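Local coordinates for protein beta-1,3-glucosyltransferase (Paecilomyces sp. J18, PDB 5JVV) that probably acts as a carbohydrate-active enzyme, built largely of curved antiparallel beta sheets packed as a sandwich, at residues A[135-149]-A[221-235]. Residues are numbered along the deposited sequence; the frame is centred on the assembly and turned at random.
Sequences TKGNCEITSDDDQTG and TPMGNFKGTCDIGKE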
loop_
_atom_site.group_PDB
_atom_site.type_symbol
_atom_site.label_atom_id
_atom_site.label_comp_id
_atom_site.label_asym_id
_atom_site.label_seq_id
_atom_site.Cartn_x
_atom_site.Cartn_y
_atom_site.Cartn_z
ATOM N N THR A 135 -12.488 -7.859 -7.250
ATOM C CA THR A 135 -13.026 -9.175 -6.918
ATOM C C THR A 135 -13.299 -9.981 -8.178
ATOM O O THR A 135 -13.521 -9.403 -9.242
ATOM C CB THR A 135 -14.346 -9.071 -6.116
ATOM O OG1 THR A 135 -15.326 -8.344 -6.875
ATOM C CG2 THR A 135 -14.130 -8.366 -4.781
ATOM N N LYS A 136 -13.310 -11.309 -8.060
ATOM C CA LYS A 136 -13.733 -12.150 -9.195
ATOM C C LYS A 136 -15.244 -12.068 -9.410
ATOM O O LYS A 136 -15.716 -11.966 -10.549
ATOM C CB LYS A 136 -13.318 -13.614 -8.989
ATOM C CG LYS A 136 -11.816 -13.874 -9.018
ATOM C CD LYS A 136 -11.461 -15.255 -8.435
ATOM C CE LYS A 136 -11.570 -16.362 -9.473
ATOM N NZ LYS A 136 -11.249 -17.725 -8.940
ATOM N N GLY A 137 -16.006 -12.110 -8.319
ATOM C CA GLY A 137 -17.456 -12.115 -8.406
ATOM C C GLY A 137 -18.084 -10.743 -8.538
ATOM O O GLY A 137 -17.435 -9.727 -8.300
ATOM N N ASN A 138 -19.358 -10.716 -8.922
ATOM C CA ASN A 138 -20.130 -9.477 -8.945
ATOM C C ASN A 138 -20.328 -8.949 -7.532
ATOM O O ASN A 138 -20.980 -9.589 -6.704
ATOM C CB ASN A 138 -21.509 -9.716 -9.572
ATOM C CG ASN A 138 -21.430 -10.352 -10.947
ATOM O OD1 ASN A 138 -22.169 -11.291 -11.250
ATOM N ND2 ASN A 138 -20.529 -9.850 -11.785
ATOM N N CYS A 139 -19.754 -7.779 -7.261
ATOM C CA CYS A 139 -19.799 -7.181 -5.933
ATOM C C CYS A 139 -19.949 -5.681 -6.086
ATOM O O CYS A 139 -19.058 -5.026 -6.637
ATOM C CB CYS A 139 -18.482 -7.452 -5.186
ATOM S SG CYS A 139 -18.150 -9.167 -4.748
ATOM N N GLU A 140 -21.062 -5.142 -5.610
ATOM C CA GLU A 140 -21.267 -3.697 -5.548
ATOM C C GLU A 140 -21.214 -3.270 -4.089
ATOM O O GLU A 140 -21.955 -3.804 -3.257
ATOM C CB GLU A 140 -22.634 -3.318 -6.138
ATOM C CG GLU A 140 -22.950 -1.817 -6.070
ATOM C CD GLU A 140 -24.421 -1.477 -6.306
ATOM O OE1 GLU A 140 -24.796 -0.298 -6.087
ATOM O OE2 GLU A 140 -25.213 -2.370 -6.695
ATOM N N ILE A 141 -20.349 -2.315 -3.758
ATOM C CA ILE A 141 -20.301 -1.809 -2.386
ATOM C C ILE A 141 -21.377 -0.736 -2.203
ATOM O O ILE A 141 -21.583 0.115 -3.078
ATOM C CB ILE A 141 -18.900 -1.290 -1.977
ATOM C CG1 ILE A 141 -18.375 -0.229 -2.953
ATOM C CG2 ILE A 141 -17.903 -2.438 -1.934
ATOM C CD1 ILE A 141 -17.080 0.432 -2.443
ATOM N N THR A 142 -22.085 -0.797 -1.081
ATOM C CA THR A 142 -23.265 0.043 -0.875
ATOM C C THR A 142 -23.315 0.660 0.523
ATOM O O THR A 142 -24.393 1.021 1.011
ATOM C CB THR A 142 -24.567 -0.758 -1.094
ATOM O OG1 THR A 142 -24.633 -1.848 -0.159
ATOM C CG2 THR A 142 -24.636 -1.312 -2.517
ATOM N N SER A 143 -22.155 0.783 1.163
ATOM C CA SER A 143 -22.096 1.266 2.541
ATOM C C SER A 143 -21.476 2.660 2.658
ATOM O O SER A 143 -20.827 2.970 3.659
ATOM C CB SER A 143 -21.339 0.265 3.425
ATOM O OG SER A 143 -22.079 -0.942 3.558
ATOM N N ASP A 144 -21.687 3.503 1.646
ATOM C CA ASP A 144 -21.111 4.854 1.625
ATOM C C ASP A 144 -21.645 5.723 2.773
ATOM O O ASP A 144 -21.120 6.808 3.045
ATOM C CB ASP A 144 -21.319 5.524 0.249
ATOM C CG ASP A 144 -20.648 6.901 0.145
ATOM O OD1 ASP A 144 -19.403 6.976 -0.025
ATOM O OD2 ASP A 144 -21.373 7.917 0.213
ATOM N N ASP A 145 -22.668 5.222 3.462
ATOM C CA ASP A 145 -23.273 5.926 4.589
ATOM C C ASP A 145 -22.899 5.327 5.954
ATOM O O ASP A 145 -23.462 5.706 6.981
ATOM C CB ASP A 145 -24.794 5.980 4.416
ATOM C CG ASP A 145 -25.213 6.764 3.178
ATOM O OD1 ASP A 145 -24.670 7.866 2.954
ATOM O OD2 ASP A 145 -26.082 6.274 2.425
ATOM N N ASP A 146 -21.964 4.379 5.958
ATOM C CA ASP A 146 -21.279 3.968 7.188
ATOM C C ASP A 146 -19.787 3.937 6.888
ATOM O O ASP A 146 -19.110 2.917 7.051
ATOM C CB ASP A 146 -21.772 2.609 7.718
ATOM C CG ASP A 146 -21.121 2.225 9.047
ATOM O OD1 ASP A 146 -20.695 3.135 9.795
ATOM O OD2 ASP A 146 -21.021 1.011 9.344
ATOM N N GLN A 147 -19.274 5.084 6.452
ATOM C CA GLN A 147 -17.914 5.171 5.948
ATOM C C GLN A 147 -17.513 6.640 5.858
ATOM O O GLN A 147 -18.305 7.468 5.407
ATOM C CB GLN A 147 -17.857 4.466 4.587
ATOM C CG GLN A 147 -16.968 5.078 3.532
ATOM C CD GLN A 147 -17.074 4.334 2.209
ATOM O OE1 GLN A 147 -16.903 3.111 2.155
ATOM N NE2 GLN A 147 -17.368 5.066 1.132
ATOM N N THR A 148 -16.314 6.979 6.321
ATOM C CA THR A 148 -15.871 8.380 6.278
ATOM C C THR A 148 -15.272 8.750 4.930
ATOM O O THR A 148 -15.309 9.916 4.530
ATOM C CB THR A 148 -14.879 8.742 7.405
ATOM O OG1 THR A 148 -13.692 7.942 7.296
ATOM C CG2 THR A 148 -15.526 8.534 8.758
ATOM N N GLY A 149 -14.704 7.766 4.238
ATOM C CA GLY A 149 -14.180 7.989 2.901
ATOM C C GLY A 149 -15.291 8.189 1.885
ATOM O O GLY A 149 -16.474 8.073 2.204
ATOM N N THR A 221 -16.318 4.732 12.898
ATOM C CA THR A 221 -16.735 4.527 11.511
ATOM C C THR A 221 -15.528 4.193 10.639
ATOM O O THR A 221 -14.499 4.858 10.737
ATOM C CB THR A 221 -17.417 5.794 10.974
ATOM O OG1 THR A 221 -18.509 6.145 11.837
ATOM C CG2 THR A 221 -17.941 5.569 9.558
ATOM N N PRO A 222 -15.642 3.149 9.793
ATOM C CA PRO A 222 -14.526 2.799 8.902
ATOM C C PRO A 222 -14.228 3.922 7.928
ATOM O O PRO A 222 -15.138 4.692 7.601
ATOM C CB PRO A 222 -15.073 1.614 8.098
ATOM C CG PRO A 222 -16.148 1.037 8.939
ATOM C CD PRO A 222 -16.764 2.199 9.677
ATOM N N MET A 223 -12.995 4.004 7.436
ATOM C CA MET A 223 -12.714 4.943 6.360
ATOM C C MET A 223 -13.172 4.367 5.027
ATOM O O MET A 223 -13.685 5.091 4.181
ATOM C CB MET A 223 -11.232 5.321 6.313
ATOM C CG MET A 223 -10.946 6.500 5.395
ATOM S SD MET A 223 -9.282 7.164 5.595
ATOM C CE MET A 223 -8.278 5.890 4.822
ATOM N N GLY A 224 -12.997 3.057 4.854
ATOM C CA GLY A 224 -13.523 2.351 3.698
ATOM C C GLY A 224 -14.345 1.160 4.164
ATOM O O GLY A 224 -13.842 0.302 4.892
ATOM N N ASN A 225 -15.612 1.109 3.771
ATOM C CA ASN A 225 -16.499 0.033 4.210
ATOM C C ASN A 225 -16.897 -0.820 3.012
ATOM O O ASN A 225 -17.859 -0.498 2.299
ATOM C CB ASN A 225 -17.730 0.612 4.918
ATOM C CG ASN A 225 -18.522 -0.439 5.689
ATOM O OD1 ASN A 225 -18.426 -1.639 5.417
ATOM N ND2 ASN A 225 -19.331 0.016 6.648
ATOM N N PHE A 226 -16.146 -1.892 2.776
ATOM C CA PHE A 226 -16.392 -2.731 1.606
ATOM C C PHE A 226 -17.398 -3.818 1.950
ATOM O O PHE A 226 -17.053 -4.914 2.407
ATOM C CB PHE A 226 -15.087 -3.286 1.027
ATOM C CG PHE A 226 -14.155 -2.215 0.517
ATOM C CD1 PHE A 226 -14.156 -1.853 -0.822
ATOM C CD2 PHE A 226 -13.302 -1.552 1.392
ATOM C CE1 PHE A 226 -13.303 -0.856 -1.299
ATOM C CE2 PHE A 226 -12.448 -0.553 0.942
ATOM C CZ PHE A 226 -12.449 -0.201 -0.415
ATOM N N LYS A 227 -18.658 -3.492 1.700
ATOM C CA LYS A 227 -19.789 -4.291 2.141
ATOM C C LYS A 227 -20.908 -3.969 1.166
ATOM O O LYS A 227 -21.057 -2.818 0.763
ATOM C CB LYS A 227 -20.162 -3.883 3.566
ATOM C CG LYS A 227 -21.411 -4.533 4.130
ATOM C CD LYS A 227 -21.503 -4.232 5.631
ATOM C CE LYS A 227 -22.924 -3.931 6.060
ATOM N NZ LYS A 227 -23.407 -2.651 5.472
ATOM N N GLY A 228 -21.668 -4.976 0.754
ATOM C CA GLY A 228 -22.703 -4.741 -0.238
ATOM C C GLY A 228 -23.357 -5.981 -0.797
ATOM O O GLY A 228 -23.836 -6.834 -0.055
ATOM N N THR A 229 -23.381 -6.079 -2.124
ATOM C CA THR A 229 -24.244 -7.042 -2.805
ATOM C C THR A 229 -23.641 -8.427 -2.984
ATOM O O THR A 229 -24.239 -9.284 -3.632
ATOM C CB THR A 229 -24.679 -6.526 -4.185
ATOM O OG1 THR A 229 -23.540 -6.414 -5.050
ATOM C CG2 THR A 229 -25.352 -5.177 -4.058
ATOM N N CYS A 230 -22.449 -8.631 -2.438
ATOM C CA CYS A 230 -21.861 -9.958 -2.358
ATOM C C CYS A 230 -21.245 -10.088 -0.981
ATOM O O CYS A 230 -21.034 -9.084 -0.293
ATOM C CB CYS A 230 -20.769 -10.145 -3.413
ATOM S SG CYS A 230 -19.202 -9.303 -3.030
ATOM N N ASP A 231 -20.951 -11.315 -0.570
ATOM C CA ASP A 231 -20.162 -11.490 0.642
ATOM C C ASP A 231 -18.707 -11.192 0.282
ATOM O O ASP A 231 -17.978 -12.064 -0.189
ATOM C CB ASP A 231 -20.342 -12.900 1.220
ATOM C CG ASP A 231 -21.659 -13.059 1.981
ATOM O OD1 ASP A 231 -22.251 -12.038 2.394
ATOM O OD2 ASP A 231 -22.098 -14.212 2.173
ATOM N N ILE A 232 -18.308 -9.940 0.495
ATOM C CA ILE A 232 -17.014 -9.421 0.049
ATOM C C ILE A 232 -15.831 -10.278 0.518
ATOM O O ILE A 232 -14.895 -10.549 -0.237
ATOM C CB ILE A 232 -16.828 -7.961 0.552
ATOM C CG1 ILE A 232 -17.702 -6.981 -0.242
ATOM C CG2 ILE A 232 -15.372 -7.528 0.482
ATOM C CD1 ILE A 232 -17.229 -6.723 -1.671
ATOM N N GLY A 233 -15.873 -10.709 1.774
ATOM C CA GLY A 233 -14.745 -11.440 2.331
ATOM C C GLY A 233 -14.612 -12.872 1.844
ATOM O O GLY A 233 -13.568 -13.501 2.049
ATOM N N LYS A 234 -15.660 -13.399 1.205
ATOM C CA LYS A 234 -15.598 -14.743 0.638
ATOM C C LYS A 234 -14.992 -14.715 -0.761
ATOM O O LYS A 234 -14.758 -15.759 -1.376
ATOM C CB LYS A 234 -16.988 -15.385 0.586
ATOM C CG LYS A 234 -17.559 -15.814 1.922
ATOM C CD LYS A 234 -18.829 -16.637 1.689
ATOM C CE LYS A 234 -19.560 -16.948 2.978
ATOM N NZ LYS A 234 -20.671 -17.921 2.732
ATOM N N GLU A 235 -14.730 -13.512 -1.259
ATOM C CA GLU A 235 -14.079 -13.346 -2.556
ATOM C C GLU A 235 -12.586 -13.622 -2.531
ATOM O O GLU A 235 -11.941 -13.684 -3.583
ATOM C CB GLU A 235 -14.303 -11.928 -3.082
ATOM C CG GLU A 235 -15.738 -11.630 -3.452
ATOM C CD GLU A 235 -16.230 -12.437 -4.651
ATOM O OE1 GLU A 235 -17.419 -12.823 -4.650
ATOM O OE2 GLU A 235 -15.436 -12.678 -5.588
HETATM O O HOH W 1 -11.747 -12.138 -5.934
HETATM O O HOH W 2 -19.806 -12.330 -6.079
HETATM O O HOH W 3 -23.603 -10.582 -6.146
HETATM O O HOH W 4 -19.173 1.433 0.922
HETATM O O HOH W 5 -21.177 5.327 11.160
HETATM O O HOH W 6 -12.933 6.849 9.738
#
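Gln147 OE1 receives two donors: Asn225 N at 2.9 Å, nearly straight (171°) and on a lone pair, and water 4 at 3.1 Å. The same water donates to Asn225 O, so OE1 is linked to that oxygen only indirectly, while Gln147 NE2 is taken by Thr151 OG1. Extended beyond CG, the glutamine side chain is long enough to carry its amide to this backbone, where the C=O can accept. Asn225 replies through its own amide, whose ND2 lies 2.9 Å from Asp146 O, with that oxygen almost in the amide plane. Thr148 N and Gly149 N bond to the carbonyls of Pro222 and Met223.

Strand 224-226 borders strand 195-201, against which Met223 and Gly224 form a classic beta bulge; the loop 135-149 links strands 130-134 and 150-153 of the other sheet. The loop thus joins one sheet to the other; its one beta bridge pairs Ile141 with Gly228, and beside it Thr142 N bonds to Lys227 O (2.9 Å). Having no side chain, Gly228 can bring its CA close to Glu140 O, which also accepts Thr229 N. Thr229 OG1, held between its backbone N and carbonyl carbon (chi1 65°), takes Glu140 N at 2.8 Å. Ile141 CG2 meets Phe226 CD1 at 4.0 Å, the side chains running side by side.

The Cys139 SG–Cys230 SG disulfide (2.0 Å) ties the two segments covalently. Next to it Glu235 bends at chi2 (-67°), laying CG against the sulfur of Cys139 and bringing OE2 within 2.8 Å of Gly137 N, which meets it from above the carboxylate plane.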